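Local coordinates for alkylhydroperoxidase AhpD core: uncharacterized peroxidase-related protein (Ralstonia eutropha, PDB 2PRR) that is uncharacterised but probably acts as a peroxidase of the AhpD-like carboxymuconolactone decarboxylase family, at residues F55-L69 against D158-S172. Sequence-based numbering, arbitrary orientation.
Sequences FFAYHDALMLKDGGL and DAWDIAAITAFFGLS
Helix 55-63 runs nearly antiparallel to helix 158-172, axes 10.1 Å apart at closest and N-to-C directions 154° apart, and the turn after it brings Gly68 beside Asp158. Phe168 is the knob in a hole formed by Phe55, Tyr58, His59 and Leu62. Its ring lies against helix 55-63 because chi1 of 172° turns CG away from the backbone nitrogen, and its CZ stands over the centre of one face of the Phe55 ring, 3.5 Å from Phe55 CZ. Centroids 4.7 Å apart and planes at 51° define an edge-to-face pair, tilted well short of perpendicular. Leu171 CD2 and Ser172 OG lie at the rim of Phe55. Leu62 CD1 packs on Phe168 CB at 3.7 Å, and Leu62 CD2 on Ala164 CB. The selenium of Met63, a selenomethionine, meets the edge of the Phe169 ring 3.7 Å from CE2, a Met-aromatic contact. Beyond the helix, Leu69 CD1 rests on Asp161 CB at 3.6 Å. The carboxylate of Asp161 receives Lys65 in a salt bridge: NZ approaches OD2 on the syn side at 2.8 Å, tilted out of the carboxylate plane, with a weak second bond to OD1. One water joins Gly68 N to Asp158 OD1 and Asp161 OD2; a second links Leu69 N to Asp161 OD2. Asp161 OD1 also pairs with Arg48 of a second subunit, so this buried carboxylate, probably kept ionised by two cations, ties the 65-69 turn to both helix 156-179 and the subunit interface.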
ATOM      1  N   PHE D  55      28.256 -15.817   0.552  1.00 32.95           N
ATOM      2  CA  PHE D  55      26.850 -16.207   0.640  1.00 32.60           C
ATOM      3  C   PHE D  55      26.739 -17.516   1.404  1.00 31.87           C
ATOM      4  O   PHE D  55      26.034 -17.605   2.412  1.00 32.20           O
ATOM      5  CB  PHE D  55      26.274 -16.377  -0.784  1.00 33.04           C
ATOM      6  CG  PHE D  55      24.789 -16.683  -0.844  1.00 34.50           C
ATOM      7  CD1 PHE D  55      24.325 -17.984  -0.795  1.00 29.64           C
ATOM      8  CD2 PHE D  55      23.861 -15.654  -0.992  1.00 33.03           C
ATOM      9  CE1 PHE D  55      22.985 -18.258  -0.859  1.00 30.71           C
ATOM     10  CE2 PHE D  55      22.523 -15.920  -1.066  1.00 29.74           C
ATOM     11  CZ  PHE D  55      22.076 -17.217  -1.002  1.00 30.91           C
ATOM     12  N   PHE D  56      27.436 -18.534   0.929  1.00 29.80           N
ATOM     13  CA  PHE D  56      27.313 -19.834   1.569  1.00 31.08           C
ATOM     14  C   PHE D  56      27.847 -19.879   2.975  1.00 29.39           C
ATOM     15  O   PHE D  56      27.305 -20.563   3.817  1.00 31.27           O
ATOM     16  CB  PHE D  56      27.821 -20.948   0.667  1.00 29.96           C
ATOM     17  CG  PHE D  56      26.925 -21.179  -0.497  1.00 33.90           C
ATOM     18  CD1 PHE D  56      25.725 -21.850  -0.326  1.00 34.07           C
ATOM     19  CD2 PHE D  56      27.221 -20.660  -1.739  1.00 37.99           C
ATOM     20  CE1 PHE D  56      24.873 -22.012  -1.375  1.00 32.28           C
ATOM     21  CE2 PHE D  56      26.368 -20.834  -2.793  1.00 34.87           C
ATOM     22  CZ  PHE D  56      25.198 -21.510  -2.612  1.00 35.20           C
ATOM     23  N   ALA D  57      28.868 -19.100   3.257  1.00 30.54           N
ATOM     24  CA  ALA D  57      29.360 -19.014   4.616  1.00 31.42           C
ATOM     25  C   ALA D  57      28.319 -18.388   5.528  1.00 32.03           C
ATOM     26  O   ALA D  57      28.158 -18.806   6.674  1.00 32.13           O
ATOM     27  CB  ALA D  57      30.645 -18.226   4.654  1.00 33.08           C
ATOM     28  N   TYR D  58      27.601 -17.374   5.032  1.00 33.00           N
ATOM     29  CA  TYR D  58      26.570 -16.742   5.835  1.00 29.46           C
ATOM     30  C   TYR D  58      25.432 -17.730   5.964  1.00 28.87           C
ATOM     31  O   TYR D  58      24.880 -17.900   7.042  1.00 29.84           O
ATOM     32  CB  TYR D  58      26.054 -15.444   5.190  1.00 29.65           C
ATOM     33  CG  TYR D  58      25.675 -14.376   6.192  1.00 19.58           C
ATOM     34  CD1 TYR D  58      24.967 -14.685   7.345  1.00 22.99           C
ATOM     35  CD2 TYR D  58      26.004 -13.049   5.974  1.00 25.12           C
ATOM     36  CE1 TYR D  58      24.635 -13.705   8.266  1.00 29.90           C
ATOM     37  CE2 TYR D  58      25.659 -12.044   6.911  1.00 21.15           C
ATOM     38  CZ  TYR D  58      24.961 -12.380   8.039  1.00 26.16           C
ATOM     39  OH  TYR D  58      24.595 -11.410   8.970  1.00 24.32           O
ATOM     40  N   HIS D  59      25.063 -18.377   4.862  1.00 29.94           N
ATOM     41  CA  HIS D  59      24.000 -19.363   4.897  1.00 32.59           C
ATOM     42  C   HIS D  59      24.262 -20.463   5.954  1.00 34.67           C
ATOM     43  O   HIS D  59      23.391 -20.810   6.769  1.00 33.77           O
ATOM     44  CB  HIS D  59      23.811 -20.003   3.517  1.00 33.01           C
ATOM     45  CG  HIS D  59      22.838 -21.144   3.524  1.00 36.37           C
ATOM     46  ND1 HIS D  59      23.230 -22.457   3.688  1.00 41.09           N
ATOM     47  CD2 HIS D  59      21.487 -21.161   3.463  1.00 36.13           C
ATOM     48  CE1 HIS D  59      22.163 -23.233   3.698  1.00 37.71           C
ATOM     49  NE2 HIS D  59      21.092 -22.471   3.559  1.00 40.53           N
ATOM     50  N   ASP D  60      25.474 -21.006   5.922  1.00 34.91           N
ATOM     51  CA  ASP D  60      25.875 -22.050   6.846  1.00 34.86           C
ATOM     52  C   ASP D  60      25.857 -21.565   8.283  1.00 35.12           C
ATOM     53  O   ASP D  60      25.446 -22.283   9.171  1.00 35.26           O
ATOM     54  CB  ASP D  60      27.246 -22.570   6.442  1.00 36.21           C
ATOM     55  CG  ASP D  60      27.201 -23.415   5.154  1.00 43.79           C
ATOM     56  OD1 ASP D  60      26.141 -23.471   4.488  1.00 51.14           O
ATOM     57  OD2 ASP D  60      28.224 -24.055   4.823  1.00 53.33           O
ATOM     58  N   ALA D  61      26.236 -20.316   8.518  1.00 36.04           N
ATOM     59  CA  ALA D  61      26.233 -19.771   9.887  1.00 35.57           C
ATOM     60  C   ALA D  61      24.860 -19.712  10.587  1.00 36.22           C
ATOM     61  O   ALA D  61      24.758 -19.767  11.813  1.00 37.47           O
ATOM     62  CB  ALA D  61      26.862 -18.396   9.878  1.00 35.47           C
ATOM     63  N   LEU D  62      23.804 -19.602   9.803  1.00 37.26           N
ATOM     64  CA  LEU D  62      22.463 -19.496  10.326  1.00 35.80           C
ATOM     65  C   LEU D  62      21.705 -20.813  10.263  1.00 35.41           C
ATOM     66  O   LEU D  62      20.942 -21.147  11.176  1.00 36.26           O
ATOM     67  CB  LEU D  62      21.711 -18.455   9.494  1.00 34.75           C
ATOM     68  CG  LEU D  62      22.405 -17.099   9.369  1.00 37.12           C
ATOM     69  CD1 LEU D  62      21.610 -16.168   8.490  1.00 37.09           C
ATOM     70  CD2 LEU D  62      22.589 -16.477  10.731  1.00 40.75           C
HETATM   71  N   MSE D  63      21.891 -21.552   9.177  1.00 34.24           N
HETATM   72  CA  MSE D  63      21.111 -22.736   8.971  1.00 34.37           C
HETATM   73  C   MSE D  63      21.797 -23.968   9.557  1.00 37.58           C
HETATM   74  O   MSE D  63      21.156 -24.989   9.711  1.00 37.77           O
HETATM   75  CB  MSE D  63      20.835 -22.936   7.478  1.00 29.64           C
HETATM   76  CG  MSE D  63      20.273 -21.747   6.749  1.00 36.46           C
HETATM   77 SE   MSE D  63      18.638 -21.138   7.534  0.75 21.35          SE
HETATM   78  CE  MSE D  63      17.591 -22.225   6.981  1.00 14.39           C
ATOM     79  N   LEU D  64      23.079 -23.889   9.895  1.00 40.33           N
ATOM     80  CA  LEU D  64      23.769 -25.066  10.430  1.00 41.24           C
ATOM     81  C   LEU D  64      24.133 -24.967  11.922  1.00 43.33           C
ATOM     82  O   LEU D  64      24.445 -25.975  12.534  1.00 45.09           O
ATOM     83  CB  LEU D  64      24.977 -25.410   9.557  1.00 42.03           C
ATOM     84  CG  LEU D  64      24.678 -25.708   8.075  1.00 40.72           C
ATOM     85  CD1 LEU D  64      25.908 -26.165   7.328  1.00 39.93           C
ATOM     86  CD2 LEU D  64      23.625 -26.773   7.947  1.00 44.60           C
ATOM     87  N   LYS D  65      24.035 -23.785  12.523  1.00 44.68           N
ATOM     88  CA  LYS D  65      24.365 -23.619  13.938  1.00 45.54           C
ATOM     89  C   LYS D  65      23.487 -24.435  14.875  1.00 46.96           C
ATOM     90  O   LYS D  65      22.471 -24.990  14.463  1.00 46.50           O
ATOM     91  CB  LYS D  65      24.225 -22.139  14.337  1.00 45.73           C
ATOM     92  CG  LYS D  65      22.796 -21.580  14.280  1.00 47.21           C
ATOM     93  CD  LYS D  65      22.752 -20.065  14.545  1.00 45.99           C
ATOM     94  CE  LYS D  65      22.880 -19.700  16.025  1.00 47.32           C
ATOM     95  NZ  LYS D  65      21.659 -19.933  16.857  1.00 37.23           N
ATOM     96  N   ASP D  66      23.897 -24.523  16.138  1.00 48.56           N
ATOM     97  CA  ASP D  66      23.060 -25.133  17.163  1.00 49.09           C
ATOM     98  C   ASP D  66      22.153 -23.955  17.548  1.00 48.99           C
ATOM     99  O   ASP D  66      22.595 -22.796  17.539  1.00 50.19           O
ATOM    100  CB  ASP D  66      23.895 -25.689  18.334  1.00 49.82           C
ATOM    101  CG  ASP D  66      24.803 -26.837  17.916  1.00 42.38           C
ATOM    102  N   GLY D  67      20.879 -24.215  17.811  1.00 47.50           N
ATOM    103  CA  GLY D  67      19.963 -23.114  18.108  1.00 45.40           C
ATOM    104  C   GLY D  67      18.570 -23.476  18.590  1.00 43.52           C
ATOM    105  O   GLY D  67      18.155 -24.626  18.582  1.00 43.74           O
ATOM    106  N   GLY D  68      17.837 -22.462  19.030  1.00 42.09           N
ATOM    107  CA  GLY D  68      16.490 -22.678  19.523  1.00 40.22           C
ATOM    108  C   GLY D  68      15.498 -23.041  18.430  1.00 38.54           C
ATOM    109  O   GLY D  68      14.397 -23.493  18.732  1.00 39.21           O
ATOM    110  N   LEU D  69      15.864 -22.838  17.166  1.00 36.19           N
ATOM    111  CA  LEU D  69      14.977 -23.184  16.072  1.00 35.03           C
ATOM    112  C   LEU D  69      15.338 -24.524  15.472  1.00 33.72           C
ATOM    113  O   LEU D  69      16.495 -24.816  15.266  1.00 34.18           O
ATOM    114  CB  LEU D  69      15.049 -22.113  14.994  1.00 35.05           C
ATOM    115  CG  LEU D  69      14.897 -20.691  15.495  1.00 30.35           C
ATOM    116  CD1 LEU D  69      15.024 -19.760  14.300  1.00 32.48           C
ATOM    117  CD2 LEU D  69      13.566 -20.523  16.230  1.00 33.56           C
ATOM    118  N   ASP D 158      16.636 -16.690  20.279  1.00 29.77           N
ATOM    119  CA  ASP D 158      15.810 -17.278  19.218  1.00 28.00           C
ATOM    120  C   ASP D 158      15.264 -16.111  18.345  1.00 28.96           C
ATOM    121  O   ASP D 158      15.218 -16.187  17.119  1.00 29.40           O
ATOM    122  CB  ASP D 158      14.621 -18.062  19.786  1.00 24.30           C
ATOM    123  CG  ASP D 158      15.025 -19.246  20.711  1.00 35.45           C
ATOM    124  OD1 ASP D 158      16.186 -19.706  20.649  1.00 26.93           O
ATOM    125  OD2 ASP D 158      14.152 -19.712  21.499  1.00 31.59           O
ATOM    126  N   ALA D 159      14.836 -15.032  18.975  1.00 27.24           N
ATOM    127  CA  ALA D 159      14.359 -13.885  18.215  1.00 27.69           C
ATOM    128  C   ALA D 159      15.419 -13.405  17.204  1.00 28.57           C
ATOM    129  O   ALA D 159      15.070 -13.025  16.090  1.00 29.24           O
ATOM    130  CB  ALA D 159      13.922 -12.751  19.159  1.00 28.88           C
ATOM    131  N   TRP D 160      16.703 -13.452  17.570  1.00 28.43           N
ATOM    132  CA  TRP D 160      17.808 -13.040  16.671  1.00 28.22           C
ATOM    133  C   TRP D 160      17.964 -14.043  15.507  1.00 28.84           C
ATOM    134  O   TRP D 160      18.243 -13.654  14.364  1.00 30.36           O
ATOM    135  CB  TRP D 160      19.122 -12.921  17.467  1.00 27.47           C
ATOM    136  CG  TRP D 160      20.378 -12.540  16.699  1.00 25.10           C
ATOM    137  CD1 TRP D 160      20.960 -13.232  15.668  1.00 24.17           C
ATOM    138  CD2 TRP D 160      21.259 -11.419  16.962  1.00 24.45           C
ATOM    139  NE1 TRP D 160      22.091 -12.583  15.245  1.00 25.28           N
ATOM    140  CE2 TRP D 160      22.311 -11.486  16.033  1.00 14.44           C
ATOM    141  CE3 TRP D 160      21.258 -10.383  17.891  1.00 22.93           C
ATOM    142  CZ2 TRP D 160      23.341 -10.555  16.004  1.00 19.15           C
ATOM    143  CZ3 TRP D 160      22.278  -9.454  17.850  1.00 24.57           C
ATOM    144  CH2 TRP D 160      23.294  -9.540  16.918  1.00 23.65           C
ATOM    145  N   ASP D 161      17.805 -15.325  15.803  1.00 28.63           N
ATOM    146  CA  ASP D 161      17.889 -16.356  14.791  1.00 28.28           C
ATOM    147  C   ASP D 161      16.817 -16.193  13.712  1.00 29.09           C
ATOM    148  O   ASP D 161      17.099 -16.339  12.522  1.00 29.41           O
ATOM    149  CB  ASP D 161      17.772 -17.727  15.441  1.00 29.82           C
ATOM    150  CG  ASP D 161      19.014 -18.109  16.261  1.00 29.96           C
ATOM    151  OD1 ASP D 161      20.051 -17.452  16.122  1.00 33.03           O
ATOM    152  OD2 ASP D 161      18.953 -19.089  17.025  1.00 34.79           O
ATOM    153  N   ILE D 162      15.590 -15.901  14.142  1.00 29.28           N
ATOM    154  CA  ILE D 162      14.450 -15.660  13.221  1.00 28.97           C
ATOM    155  C   ILE D 162      14.779 -14.506  12.299  1.00 27.11           C
ATOM    156  O   ILE D 162      14.757 -14.657  11.095  1.00 25.75           O
ATOM    157  CB  ILE D 162      13.125 -15.337  13.998  1.00 28.71           C
ATOM    158  CG1 ILE D 162      12.667 -16.553  14.801  1.00 22.83           C
ATOM    159  CG2 ILE D 162      11.981 -14.846  13.026  1.00 30.86           C
ATOM    160  CD1 ILE D 162      11.672 -16.243  15.893  1.00 24.40           C
ATOM    161  N   ALA D 163      15.068 -13.363  12.917  1.00 28.06           N
ATOM    162  CA  ALA D 163      15.423 -12.128  12.246  1.00 28.81           C
ATOM    163  C   ALA D 163      16.624 -12.276  11.302  1.00 29.22           C
ATOM    164  O   ALA D 163      16.590 -11.764  10.187  1.00 28.16           O
ATOM    165  CB  ALA D 163      15.662 -11.030  13.278  1.00 30.02           C
ATOM    166  N   ALA D 164      17.656 -13.013  11.720  1.00 28.57           N
ATOM    167  CA  ALA D 164      18.815 -13.227  10.879  1.00 28.52           C
ATOM    168  C   ALA D 164      18.462 -13.993   9.597  1.00 28.62           C
ATOM    169  O   ALA D 164      18.853 -13.605   8.498  1.00 27.32           O
ATOM    170  CB  ALA D 164      19.913 -13.962  11.668  1.00 30.30           C
ATOM    171  N   ILE D 165      17.743 -15.096   9.756  1.00 29.73           N
ATOM    172  CA  ILE D 165      17.277 -15.936   8.636  1.00 27.32           C
ATOM    173  C   ILE D 165      16.416 -15.066   7.701  1.00 27.79           C
ATOM    174  O   ILE D 165      16.606 -15.037   6.500  1.00 27.11           O
ATOM    175  CB  ILE D 165      16.470 -17.096   9.195  1.00 22.80           C
ATOM    176  CG1 ILE D 165      17.431 -18.141   9.811  1.00 27.92           C
ATOM    177  CG2 ILE D 165      15.613 -17.702   8.137  1.00 19.93           C
ATOM    178  CD1 ILE D 165      16.743 -19.206  10.547  1.00 19.28           C
ATOM    179  N   THR D 166      15.466 -14.347   8.267  1.00 27.90           N
ATOM    180  CA  THR D 166      14.666 -13.435   7.446  1.00 26.96           C
ATOM    181  C   THR D 166      15.649 -12.547   6.652  1.00 26.16           C
ATOM    182  O   THR D 166      15.601 -12.515   5.430  1.00 27.55           O
ATOM    183  CB  THR D 166      13.728 -12.597   8.317  1.00 22.82           C
ATOM    184  OG1 THR D 166      12.898 -13.456   9.111  1.00 19.36           O
ATOM    185  CG2 THR D 166      12.859 -11.650   7.460  1.00 28.84           C
ATOM    186  N   ALA D 167      16.586 -11.908   7.352  1.00 26.81           N
ATOM    187  CA  ALA D 167      17.526 -10.967   6.739  1.00 27.01           C
ATOM    188  C   ALA D 167      18.347 -11.547   5.607  1.00 25.74           C
ATOM    189  O   ALA D 167      18.439 -10.956   4.547  1.00 26.96           O
ATOM    190  CB  ALA D 167      18.424 -10.348   7.792  1.00 26.46           C
ATOM    191  N   PHE D 168      18.926 -12.714   5.819  1.00 25.69           N
ATOM    192  CA  PHE D 168      19.746 -13.317   4.807  1.00 25.49           C
ATOM    193  C   PHE D 168      18.969 -13.831   3.589  1.00 24.60           C
ATOM    194  O   PHE D 168      19.441 -13.712   2.461  1.00 24.11           O
ATOM    195  CB  PHE D 168      20.579 -14.449   5.408  1.00 26.30           C
ATOM    196  CG  PHE D 168      21.304 -15.232   4.376  1.00 19.22           C
ATOM    197  CD1 PHE D 168      22.428 -14.703   3.768  1.00 19.59           C
ATOM    198  CD2 PHE D 168      20.830 -16.472   3.967  1.00 25.80           C
ATOM    199  CE1 PHE D 168      23.099 -15.413   2.788  1.00 28.24           C
ATOM    200  CE2 PHE D 168      21.509 -17.204   2.998  1.00 25.71           C
ATOM    201  CZ  PHE D 168      22.645 -16.668   2.416  1.00 27.42           C
ATOM    202  N   PHE D 169      17.822 -14.435   3.782  1.00 24.21           N
ATOM    203  CA  PHE D 169      17.008 -14.839   2.668  1.00 23.21           C
ATOM    204  C   PHE D 169      16.267 -13.656   1.954  1.00 23.95           C
ATOM    205  O   PHE D 169      15.808 -13.792   0.904  1.00 24.31           O
ATOM    206  CB  PHE D 169      16.099 -15.993   3.045  1.00 19.37           C
ATOM    207  CG  PHE D 169      16.852 -17.323   3.268  1.00 25.15           C
ATOM    208  CD1 PHE D 169      17.093 -18.180   2.238  1.00 22.37           C
ATOM    209  CD2 PHE D 169      17.316 -17.666   4.498  1.00 21.05           C
ATOM    210  CE1 PHE D 169      17.802 -19.386   2.448  1.00 25.82           C
ATOM    211  CE2 PHE D 169      18.029 -18.932   4.682  1.00 28.01           C
ATOM    212  CZ  PHE D 169      18.239 -19.716   3.650  1.00 13.52           C
ATOM    213  N   GLY D 170      16.241 -12.519   2.561  1.00 24.13           N
ATOM    214  CA  GLY D 170      15.761 -11.288   1.882  1.00 27.38           C
ATOM    215  C   GLY D 170      16.856 -10.916   0.880  1.00 29.01           C
ATOM    216  O   GLY D 170      16.568 -10.404  -0.202  1.00 29.82           O
ATOM    217  N   LEU D 171      18.124 -11.188   1.231  1.00 28.50           N
ATOM    218  CA  LEU D 171      19.255 -10.969   0.318  1.00 28.47           C
ATOM    219  C   LEU D 171      19.149 -11.987  -0.827  1.00 28.55           C
ATOM    220  O   LEU D 171      19.121 -11.634  -2.016  1.00 27.65           O
ATOM    221  CB  LEU D 171      20.599 -11.134   1.075  1.00 29.95           C
ATOM    222  CG  LEU D 171      21.960 -11.079   0.353  1.00 25.68           C
ATOM    223  CD1 LEU D 171      23.071 -11.072   1.379  1.00 29.20           C
ATOM    224  CD2 LEU D 171      22.169 -12.238  -0.609  1.00 28.72           C
ATOM    225  N   SER D 172      19.098 -13.255  -0.437  1.00 27.47           N
ATOM    226  CA  SER D 172      18.955 -14.359  -1.366  1.00 27.51           C
ATOM    227  C   SER D 172      17.781 -14.159  -2.348  1.00 28.18           C
ATOM    228  O   SER D 172      17.923 -14.346  -3.552  1.00 28.30           O
ATOM    229  CB  SER D 172      18.744 -15.615  -0.555  1.00 27.11           C
ATOM    230  OG  SER D 172      18.683 -16.741  -1.382  1.00 27.58           O
TER
HETATM  231  O   HOH W   1      18.441 -19.669  19.437  1.00 40.61           O
HETATM  232  O   HOH W   2      18.321 -21.584  15.556  1.00 36.00           O